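Local coordinates for KauB (Pseudomonas aeruginosa PAO1, PDB 6B4R), which probably oxidises aminoaldehydes and a broad range of other aldehydes to carboxylic acids with NAD(P)+, at residues Ile113-Ser116 / Leu117-Val121; Trp167-Pro170 / Leu171-Cys175; Ser355-Glu358 / Ala359-Asp363; Gly390-Asn393 / Ala394-Ile397. One frame throughout, in Å; residues are numbered along the deposited sequence.

In the fold
Contacts 1 and 2 form the inner pair, contacts 3 and 4 the outer one. The helical turns of 113-121 pack against the buried start of helix 170-183: Asp-120 and Val-121 of contact 1 meet Phe-169 and Leu-171 of contact 2, and both contacts border the bound polyether. Contacts 3 and 4 also touch each other, the end of helix 347-362 against the loop after strand 382-389, with Asp-363 OD2 probably accepting a hydrogen bond from Lys-396 N. The touching residues of contact 2 are all buried, their side-chain packing apolar, with an asparagine turned to the ligand; contact 1 spans core and solvent. Nearer the surface, contact 3 sets polar side chains beside an isoleucine; contact 4 is a beta turn under a methionine.

Contact 1: residues Ile113-Ser116 / Leu117-Val121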
loop_
_atom_site.group_PDB
_atom_site.type_symbol
_atom_site.label_atom_id
_atom_site.label_comp_id
_atom_site.label_asym_id
_atom_site.label_seq_id
_atom_site.Cartn_x
_atom_site.Cartn_y
_atom_site.Cartn_z
ATOM N N ILE A 113 -38.111 13.947 7.126
ATOM C CA ILE A 113 -38.290 12.583 6.637
ATOM C C ILE A 113 -37.567 12.345 5.305
ATOM O O ILE A 113 -37.093 11.242 5.038
ATOM C CB ILE A 113 -39.795 12.216 6.523
ATOM C CG1 ILE A 113 -39.976 10.730 6.203
ATOM C CG2 ILE A 113 -40.503 13.102 5.506
ATOM C CD1 ILE A 113 -39.550 9.809 7.325
ATOM N N SER A 114 -37.469 13.383 4.479
ATOM C CA SER A 114 -36.783 13.272 3.196
ATOM C C SER A 114 -35.287 13.064 3.398
ATOM O O SER A 114 -34.623 12.413 2.587
ATOM C CB SER A 114 -37.025 14.516 2.343
ATOM O OG SER A 114 -38.389 14.627 1.978
ATOM N N ASP A 115 -34.761 13.619 4.484
ATOM C CA ASP A 115 -33.358 13.437 4.830
ATOM C C ASP A 115 -33.111 12.041 5.391
ATOM O O ASP A 115 -32.124 11.390 5.050
ATOM C CB ASP A 115 -32.905 14.497 5.838
ATOM C CG ASP A 115 -32.908 15.894 5.255
ATOM O OD1 ASP A 115 -32.868 16.022 4.013
ATOM O OD2 ASP A 115 -32.945 16.868 6.038
ATOM N N SER A 116 -34.014 11.585 6.254
ATOM C CA SER A 116 -33.877 10.275 6.875
ATOM C C SER A 116 -33.890 9.167 5.833
ATOM O O SER A 116 -33.145 8.195 5.936
ATOM C CB SER A 116 -34.993 10.041 7.891
ATOM O OG SER A 116 -34.874 10.918 8.992
ATOM N N LEU A 117 -34.739 9.324 4.825
ATOM C CA LEU A 117 -34.898 8.304 3.801
ATOM C C LEU A 117 -33.822 8.382 2.719
ATOM O O LEU A 117 -33.155 7.388 2.429
ATOM C CB LEU A 117 -36.290 8.392 3.174
ATOM C CG LEU A 117 -36.641 7.292 2.172
ATOM C CD1 LEU A 117 -36.552 5.927 2.827
ATOM C CD2 LEU A 117 -38.029 7.524 1.598
ATOM N N HIS A 118 -33.642 9.560 2.129
ATOM C CA HIS A 118 -32.766 9.691 0.964
ATOM C C HIS A 118 -31.291 9.891 1.311
ATOM O O HIS A 118 -30.415 9.587 0.501
ATOM C CB HIS A 118 -33.254 10.809 0.039
ATOM C CG HIS A 118 -34.692 10.684 -0.349
ATOM N ND1 HIS A 118 -35.198 9.573 -0.994
ATOM C CD2 HIS A 118 -35.740 11.524 -0.180
ATOM C CE1 HIS A 118 -36.489 9.737 -1.204
ATOM N NE2 HIS A 118 -36.845 10.915 -0.720
ATOM N N ILE A 119 -31.015 10.400 2.507
ATOM C CA ILE A 119 -29.633 10.613 2.923
ATOM C C ILE A 119 -29.174 9.586 3.955
ATOM O O ILE A 119 -28.322 8.749 3.666
ATOM C CB ILE A 119 -29.414 12.038 3.477
ATOM C CG1 ILE A 119 -29.821 13.082 2.437
ATOM C CG2 ILE A 119 -27.965 12.234 3.886
ATOM C CD1 ILE A 119 -29.585 14.506 2.877
ATOM N N ASP A 120 -29.747 9.652 5.151
ATOM C CA ASP A 120 -29.326 8.806 6.267
ATOM C C ASP A 120 -29.343 7.305 5.972
ATOM O O ASP A 120 -28.294 6.659 6.001
ATOM C CB ASP A 120 -30.164 9.112 7.507
ATOM C CG ASP A 120 -29.944 10.520 8.020
ATOM O OD1 ASP A 120 -29.125 10.691 8.946
ATOM O OD2 ASP A 120 -30.581 11.456 7.490
ATOM N N VAL A 121 -30.524 6.756 5.695
ATOM C CA VAL A 121 -30.658 5.323 5.440
ATOM C C VAL A 121 -29.847 4.878 4.220
ATOM O O VAL A 121 -29.142 3.866 4.265
ATOM C CB VAL A 121 -32.137 4.905 5.277
ATOM C CG1 VAL A 121 -32.236 3.465 4.799
ATOM C CG2 VAL A 121 -32.887 5.083 6.588
#
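Asp-115 and Ile-119 run side by side from the first turns of helix 113-133, pointing the same way. Start at CB of Ile-119: it rests 3.2 Å from the carbonyl oxygen Asp-115 O. One bond further, CG1 lies anti to its own carbonyl carbon (chi1 -57°) and is still 3.9 Å from Asp-115 O. With chi2 extended, the tip CD1 arrives beside the carboxylate, 3.8 Å from Asp-115 OD1, in plain van der Waals contact. The same isoleucine touches the bound polyether, making it part of that ligand's pocket.

The helix begins in the alpha pattern, Leu-117 N to Ile-113 O and His-118 N to Ser-114 O, and widens to a pi-type turn at 117-121. Asp-115 O takes two hydrogen bonds, one from Ile-119 N and a second, 2.9 Å long, from Asp-120 N. The second reaches back five residues and comes in close to the direction of the C=O bond, whereas Ile-119 N sits above the carbonyl plane. Val-121 N repeats the five-residue step to Ser-116 O at 3.0 Å.

Around the turn, His-118 lays its ring obliquely near Ser-114 O, with CD2 3.1 Å away. The hydroxyl of Ser-114 bonds to Pro-337 O, that of Ser-116 to Thr-106 OG1, and Asp-120 OD1 forms a salt bridge with Lys-111. The side chains thus meet across the turn by packing alone; the bonding across it is backbone to backbone, while the charge of Asp-120 is probably balanced by the lysine from the preceding loop.

Contact 2: residues Trp167-Pro170 / Leu171-Cys175. With TOE (2-[2-(2-methoxy-ethoxy)-ethoxy]-ethoxyl), chain H.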
loop_
_atom_site.group_PDB
_atom_site.type_symbol
_atom_site.label_atom_id
_atom_site.label_comp_id
_atom_site.label_asym_id
_atom_site.label_seq_id
_atom_site.Cartn_x
_atom_site.Cartn_y
_atom_site.Cartn_z
ATOM N N TRP A 167 -26.818 11.377 18.681
ATOM C CA TRP A 167 -28.230 11.431 18.331
ATOM C C TRP A 167 -28.516 12.209 17.052
ATOM O O TRP A 167 -29.641 12.190 16.550
ATOM C CB TRP A 167 -29.040 12.026 19.487
ATOM C CG TRP A 167 -28.481 13.310 20.032
ATOM C CD1 TRP A 167 -27.758 13.466 21.178
ATOM C CD2 TRP A 167 -28.608 14.619 19.455
ATOM N NE1 TRP A 167 -27.426 14.788 21.353
ATOM C CE2 TRP A 167 -27.935 15.516 20.310
ATOM C CE3 TRP A 167 -29.222 15.119 18.304
ATOM C CZ2 TRP A 167 -27.858 16.883 20.047
ATOM C CZ3 TRP A 167 -29.144 16.475 18.044
ATOM C CH2 TRP A 167 -28.469 17.341 18.912
ATOM N N ASN A 168 -27.508 12.900 16.529
ATOM C CA ASN A 168 -27.708 13.732 15.348
ATOM C C ASN A 168 -27.763 12.926 14.050
ATOM O O ASN A 168 -28.477 13.289 13.116
ATOM C CB ASN A 168 -26.648 14.832 15.269
ATOM C CG ASN A 168 -25.254 14.283 15.081
ATOM O OD1 ASN A 168 -24.949 13.174 15.513
ATOM N ND2 ASN A 168 -24.396 15.061 14.432
ATOM N N PHE A 169 -27.002 11.836 13.999
ATOM C CA PHE A 169 -27.085 10.878 12.899
ATOM C C PHE A 169 -27.073 9.451 13.445
ATOM O O PHE A 169 -26.130 8.703 13.197
ATOM C CB PHE A 169 -25.922 11.064 11.919
ATOM C CG PHE A 169 -25.967 12.358 11.152
ATOM C CD1 PHE A 169 -26.691 12.458 9.974
ATOM C CD2 PHE A 169 -25.275 13.473 11.602
ATOM C CE1 PHE A 169 -26.733 13.649 9.261
ATOM C CE2 PHE A 169 -25.313 14.668 10.894
ATOM C CZ PHE A 169 -26.043 14.755 9.722
ATOM N N PRO A 170 -28.133 9.065 14.173
ATOM C CA PRO A 170 -28.188 7.804 14.928
ATOM C C PRO A 170 -27.875 6.566 14.092
ATOM O O PRO A 170 -27.032 5.766 14.497
ATOM C CB PRO A 170 -29.639 7.751 15.418
ATOM C CG PRO A 170 -30.097 9.169 15.414
ATOM C CD PRO A 170 -29.407 9.801 14.243
ATOM N N LEU A 171 -28.537 6.410 12.951
ATOM C CA LEU A 171 -28.325 5.233 12.113
ATOM C C LEU A 171 -27.007 5.298 11.341
ATOM O O LEU A 171 -26.258 4.321 11.300
ATOM C CB LEU A 171 -29.500 5.026 11.152
ATOM C CG LEU A 171 -29.436 3.794 10.244
ATOM C CD1 LEU A 171 -29.319 2.518 11.065
ATOM C CD2 LEU A 171 -30.652 3.736 9.335
ATOM N N LEU A 172 -26.726 6.450 10.741
ATOM C CA LEU A 172 -25.520 6.623 9.933
ATOM C C LEU A 172 -24.234 6.468 10.746
ATOM O O LEU A 172 -23.309 5.770 10.323
ATOM C CB LEU A 172 -25.531 7.983 9.228
ATOM C CG LEU A 172 -24.339 8.241 8.303
ATOM C CD1 LEU A 172 -24.274 7.179 7.213
ATOM C CD2 LEU A 172 -24.397 9.634 7.696
ATOM N N MET A 173 -24.175 7.122 11.903
ATOM C CA MET A 173 -23.013 7.016 12.781
ATOM C C MET A 173 -22.849 5.589 13.283
ATOM O O MET A 173 -21.731 5.111 13.468
ATOM C CB MET A 173 -23.129 7.972 13.973
ATOM C CG MET A 173 -23.070 9.453 13.621
ATOM S SD MET A 173 -21.561 9.935 12.757
ATOM C CE MET A 173 -22.169 10.095 11.078
ATOM N N SER A 174 -23.971 4.913 13.504
ATOM C CA SER A 174 -23.942 3.525 13.940
ATOM C C SER A 174 -23.257 2.653 12.894
ATOM O O SER A 174 -22.426 1.810 13.226
ATOM C CB SER A 174 -25.358 3.013 14.202
ATOM O OG SER A 174 -25.984 3.757 15.233
ATOM N N CYS A 175 -23.597 2.874 11.629
ATOM C CA CYS A 175 -23.054 2.066 10.544
ATOM C C CYS A 175 -21.613 2.437 10.185
ATOM O O CYS A 175 -20.870 1.606 9.661
ATOM C CB CYS A 175 -23.961 2.133 9.312
ATOM S SG CYS A 175 -25.586 1.356 9.553
HETATM O "O2'" TOE H . -21.820 14.304 13.087
HETATM C "CA'" TOE H . -20.712 13.767 12.354
HETATM C "CB'" TOE H . -20.397 14.679 11.176
HETATM O "OC'" TOE H . -20.956 14.144 9.977
HETATM C "CD'" TOE H . -20.594 14.932 8.844
HETATM C "CE'" TOE H . -20.565 14.061 7.593
HETATM O "OF'" TOE H . -21.894 13.752 7.179
HETATM C "CG'" TOE H . -21.895 12.936 6.009
HETATM C "CH'" TOE H . -23.297 12.895 5.415
HETATM O "OI'" TOE H . -23.700 14.222 5.080
HETATM C "CK'" TOE H . -24.872 14.237 4.268
#
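An aromatic residue holds the N-cap here: Phe-169, whose side chain has no capping atom, precedes helix 170-183, and its O accepts a helical bond from Met-173 N at 2.8 Å, almost in line with the C=O bond. Met-173 answers with its side chain. Its CB and CG both pass close to Phe-169 O, and CG reaches Phe-169 CB at 3.7 Å. The bend at chi2 (-58°) then carries Met-173 SD to 3.9 Å from carbon CA' of the polyether, and chi3 (104°) folds CE back to 4.0 Å from Phe-169 CB. Leu-172 adds its CB against Phe-169 CB at 4.1 Å.

The segment is the Trp-Asn-Phe-Pro motif of the aldehyde dehydrogenase family, joining strand 149-164 to the helix of a beta-alpha-beta crossover, with Pro-170 in the first helical position. Asn-168 ND2 donates to the polyether oxygen O2' at 3.0 Å, with an N-H...O angle of 154°; it also bonds to Glu-300 O and, weakly, to the sulfinic group of the modified cysteine at position 302. Asn-168 is thus placed as the asparagine thought to stabilise the oxyanion in related enzymes. Asn-168 OD1 receives a weak bond from Phe-169 N, tying the amide back to its own loop. The Phe-169 ring slants past the ligand, its CD2 3.9 Å from O2', and its CD1 packs on Asp-120 of helix 113-133.

Contact 3: residues Ser355-Glu358 / Ala359-Asp363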
loop_
_atom_site.group_PDB
_atom_site.type_symbol
_atom_site.label_atom_id
_atom_site.label_comp_id
_atom_site.label_asym_id
_atom_site.label_seq_id
_atom_site.Cartn_x
_atom_site.Cartn_y
_atom_site.Cartn_z
ATOM N N SER A 355 -30.073 30.058 24.275
ATOM C CA SER A 355 -29.134 30.694 25.193
ATOM C C SER A 355 -27.920 31.255 24.455
ATOM O O SER A 355 -27.418 32.326 24.795
ATOM C CB SER A 355 -28.688 29.710 26.275
ATOM O OG SER A 355 -27.737 30.305 27.137
ATOM N N TYR A 356 -27.453 30.529 23.443
ATOM C CA TYR A 356 -26.333 30.994 22.631
ATOM C C TYR A 356 -26.719 32.201 21.783
ATOM O O TYR A 356 -25.910 33.105 21.584
ATOM C CB TYR A 356 -25.793 29.873 21.743
ATOM C CG TYR A 356 -24.731 29.024 22.405
ATOM C CD1 TYR A 356 -23.459 29.532 22.646
ATOM C CD2 TYR A 356 -24.995 27.714 22.783
ATOM C CE1 TYR A 356 -22.483 28.762 23.249
ATOM C CE2 TYR A 356 -24.025 26.934 23.384
ATOM C CZ TYR A 356 -22.771 27.464 23.615
ATOM O OH TYR A 356 -21.805 26.690 24.214
ATOM N N ILE A 357 -27.952 32.209 21.284
ATOM C CA ILE A 357 -28.452 33.335 20.497
ATOM C C ILE A 357 -28.472 34.614 21.331
ATOM O O ILE A 357 -28.064 35.681 20.866
ATOM C CB ILE A 357 -29.863 33.059 19.938
ATOM C CG1 ILE A 357 -29.812 31.951 18.885
ATOM C CG2 ILE A 357 -30.460 34.324 19.340
ATOM C CD1 ILE A 357 -31.164 31.600 18.301
ATOM N N GLU A 358 -28.934 34.495 22.570
ATOM C CA GLU A 358 -28.937 35.621 23.493
ATOM C C GLU A 358 -27.509 36.083 23.763
ATOM O O GLU A 358 -27.239 37.282 23.850
ATOM C CB GLU A 358 -29.620 35.231 24.802
ATOM C CG GLU A 358 -29.720 36.360 25.810
ATOM C CD GLU A 358 -30.368 35.922 27.109
ATOM O OE1 GLU A 358 -30.713 34.727 27.230
ATOM O OE2 GLU A 358 -30.529 36.774 28.009
ATOM N N ALA A 359 -26.600 35.121 23.880
ATOM C CA ALA A 359 -25.186 35.412 24.086
ATOM C C ALA A 359 -24.594 36.143 22.887
ATOM O O ALA A 359 -23.652 36.923 23.028
ATOM C CB ALA A 359 -24.415 34.128 24.360
ATOM N N GLY A 360 -25.148 35.884 21.707
ATOM C CA GLY A 360 -24.716 36.558 20.499
ATOM C C GLY A 360 -25.013 38.043 20.558
ATOM O O GLY A 360 -24.199 38.869 20.146
ATOM N N HIS A 361 -26.190 38.381 21.076
ATOM C CA HIS A 361 -26.581 39.774 21.250
ATOM C C HIS A 361 -25.688 40.450 22.282
ATOM O O HIS A 361 -25.257 41.588 22.095
ATOM C CB HIS A 361 -28.042 39.870 21.700
ATOM C CG HIS A 361 -29.025 39.377 20.683
ATOM N ND1 HIS A 361 -29.363 40.105 19.563
ATOM C CD2 HIS A 361 -29.751 38.237 20.624
ATOM C CE1 HIS A 361 -30.251 39.431 18.854
ATOM N NE2 HIS A 361 -30.504 38.294 19.477
ATOM N N ASN A 362 -25.414 39.732 23.370
ATOM C CA ASN A 362 -24.607 40.251 24.469
ATOM C C ASN A 362 -23.145 40.483 24.088
ATOM O O ASN A 362 -22.500 41.391 24.608
ATOM C CB ASN A 362 -24.690 39.316 25.679
ATOM C CG ASN A 362 -26.116 39.101 26.155
ATOM O OD1 ASN A 362 -27.000 39.923 25.902
ATOM N ND2 ASN A 362 -26.348 37.994 26.851
ATOM N N ASP A 363 -22.626 39.658 23.182
ATOM C CA ASP A 363 -21.258 39.820 22.696
ATOM C C ASP A 363 -21.143 41.035 21.781
ATOM O O ASP A 363 -20.041 41.485 21.471
ATOM C CB ASP A 363 -20.793 38.567 21.949
ATOM C CG ASP A 363 -20.621 37.368 22.863
ATOM O OD1 ASP A 363 -20.362 37.568 24.071
ATOM O OD2 ASP A 363 -20.741 36.223 22.369
#
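Ile-357 O is gripped twice by the next turn of helix 347-362: His-361 N donates to it at 3.3 Å in the alpha pattern, and Gly-360 N adds a weak bond of 3.0 Å. The imidazole of His-361 approaches the same oxygen at a slant, with CD2 the nearest ring atom. Farther out, Ile-357 and His-361 lie alongside each other, and the methyl CG2 of the isoleucine comes within 4.0 Å of His-361 NE2. With CG beside the backbone N (chi1 -65°), the histidine keeps its ring back over the preceding turn, where Glu-358 CA lies at its edge, in its plane.

One residue on, Asn-362 N bonds to Glu-358 O at 3.1 Å. The two side chains cross obliquely, carboxylate and amide planes 67° apart, and the methylene Glu-358 CG comes within 3.9 Å of the amide nitrogen Asn-362 ND2. From there the glutamate runs on extended, away from the amide.

These are the last turns of the helix, lying over strand 382-389. His-361 forms an edge-to-face stack with Phe-388, Ile-357 packs on Thr-386 and Phe-388, and Tyr-356 OH bonds to Glu-400. Ile-357 is thus buried against the strand, His-361 reaches Phe-388 from a solvent-accessible position, and Glu-358 and Asn-362 are exposed too; between the two segments, hydrogen bonding is left to the backbone.

Contact 4: residues Gly390-Asn393 / Ala394-Ile397; sequences GVTN and AMKI
Met-395 leaves its backbone with CG beside the N (chi1 -64°) and then runs fully extended through chi2 and chi3, which sends its thioether back across Thr-392 toward Val-391 and Gly-390. The backbone below it is a type I beta turn from Thr-392 to Met-395, closed by Met-395 N donating to Thr-392 O at 3.2 Å, and it joins strand 382-389 to the short helix 396-399, with Met-395 as N-cap. Thr-392 holds OG1 between its own N and carbonyl carbon (chi1 65°), placing the oxygen 3.4 Å from Met-395 CG; the two side chains cross at about a right angle.

Val-391 comes in from the other segment with CG1, which touches Met-395 SD at 3.7 Å and Ile-397 CG1 at 4.2 Å, a small apolar cluster; Val-391 and Met-395 also pack on Ala-365. Asn-393 ties the turn to its surroundings, ND2 donating to Asp-424 O and OD1 accepting from Arg-307 NH1. At the far end of the methionine, Thr-392 N points its hydrogen at Met-395 SD in a weak bond of 3.6 Å, and the methyl CE finishes 3.6 Å from Gly-390 O.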
loop_
_atom_site.group_PDB
_atom_site.type_symbol
_atom_site.label_atom_id
_atom_site.label_comp_id
_atom_site.label_asym_id
_atom_site.label_seq_id
_atom_site.Cartn_x
_atom_site.Cartn_y
_atom_site.Cartn_z
ATOM N N GLY A 390 -20.882 40.636 11.972
ATOM C CA GLY A 390 -19.957 41.425 12.766
ATOM C C GLY A 390 -19.412 40.655 13.953
ATOM O O GLY A 390 -19.263 41.195 15.050
ATOM N N VAL A 391 -19.120 39.379 13.730
ATOM C CA VAL A 391 -18.612 38.515 14.784
ATOM C C VAL A 391 -17.090 38.477 14.737
ATOM O O VAL A 391 -16.496 38.459 13.660
ATOM C CB VAL A 391 -19.168 37.079 14.634
ATOM C CG1 VAL A 391 -18.749 36.211 15.807
ATOM C CG2 VAL A 391 -20.683 37.107 14.511
ATOM N N THR A 392 -16.461 38.484 15.908
ATOM C CA THR A 392 -15.022 38.277 15.998
ATOM C C THR A 392 -14.761 36.879 16.541
ATOM O O THR A 392 -15.617 36.296 17.206
ATOM C CB THR A 392 -14.345 39.315 16.911
ATOM O OG1 THR A 392 -14.806 39.144 18.258
ATOM C CG2 THR A 392 -14.661 40.726 16.440
ATOM N N ASN A 393 -13.575 36.347 16.267
ATOM C CA ASN A 393 -13.243 34.983 16.664
ATOM C C ASN A 393 -12.946 34.853 18.160
ATOM O O ASN A 393 -12.401 33.847 18.610
ATOM C CB ASN A 393 -12.065 34.457 15.838
ATOM C CG ASN A 393 -11.962 32.945 15.865
ATOM O OD1 ASN A 393 -12.965 32.241 15.756
ATOM N ND2 ASN A 393 -10.748 32.440 16.034
ATOM N N ALA A 394 -13.310 35.876 18.927
ATOM C CA ALA A 394 -13.104 35.867 20.370
ATOM C C ALA A 394 -14.438 35.779 21.099
ATOM O O ALA A 394 -14.491 35.424 22.276
ATOM C CB ALA A 394 -12.347 37.111 20.801
ATOM N N MET A 395 -15.513 36.105 20.387
ATOM C CA MET A 395 -16.858 36.044 20.949
ATOM C C MET A 395 -17.241 34.614 21.315
ATOM O O MET A 395 -16.675 33.655 20.788
ATOM C CB MET A 395 -17.876 36.630 19.970
ATOM C CG MET A 395 -17.684 38.107 19.689
ATOM S SD MET A 395 -18.906 38.759 18.536
ATOM C CE MET A 395 -18.433 40.488 18.475
ATOM N N LYS A 396 -18.203 34.482 22.222
ATOM C CA LYS A 396 -18.613 33.177 22.726
ATOM C C LYS A 396 -19.230 32.303 21.634
ATOM O O LYS A 396 -18.978 31.099 21.575
ATOM C CB LYS A 396 -19.591 33.336 23.895
ATOM C CG LYS A 396 -19.960 32.030 24.577
ATOM C CD LYS A 396 -21.017 32.241 25.649
ATOM C CE LYS A 396 -21.322 30.944 26.383
ATOM N NZ LYS A 396 -22.462 31.090 27.330
ATOM N N ILE A 397 -20.029 32.914 20.764
ATOM C CA ILE A 397 -20.709 32.177 19.704
ATOM C C ILE A 397 -19.766 31.779 18.569
ATOM O O ILE A 397 -20.153 31.043 17.660
ATOM C CB ILE A 397 -21.880 32.986 19.112
ATOM C CG1 ILE A 397 -21.373 34.288 18.489
ATOM C CG2 ILE A 397 -22.926 33.274 20.176
ATOM C CD1 ILE A 397 -22.457 35.091 17.799
#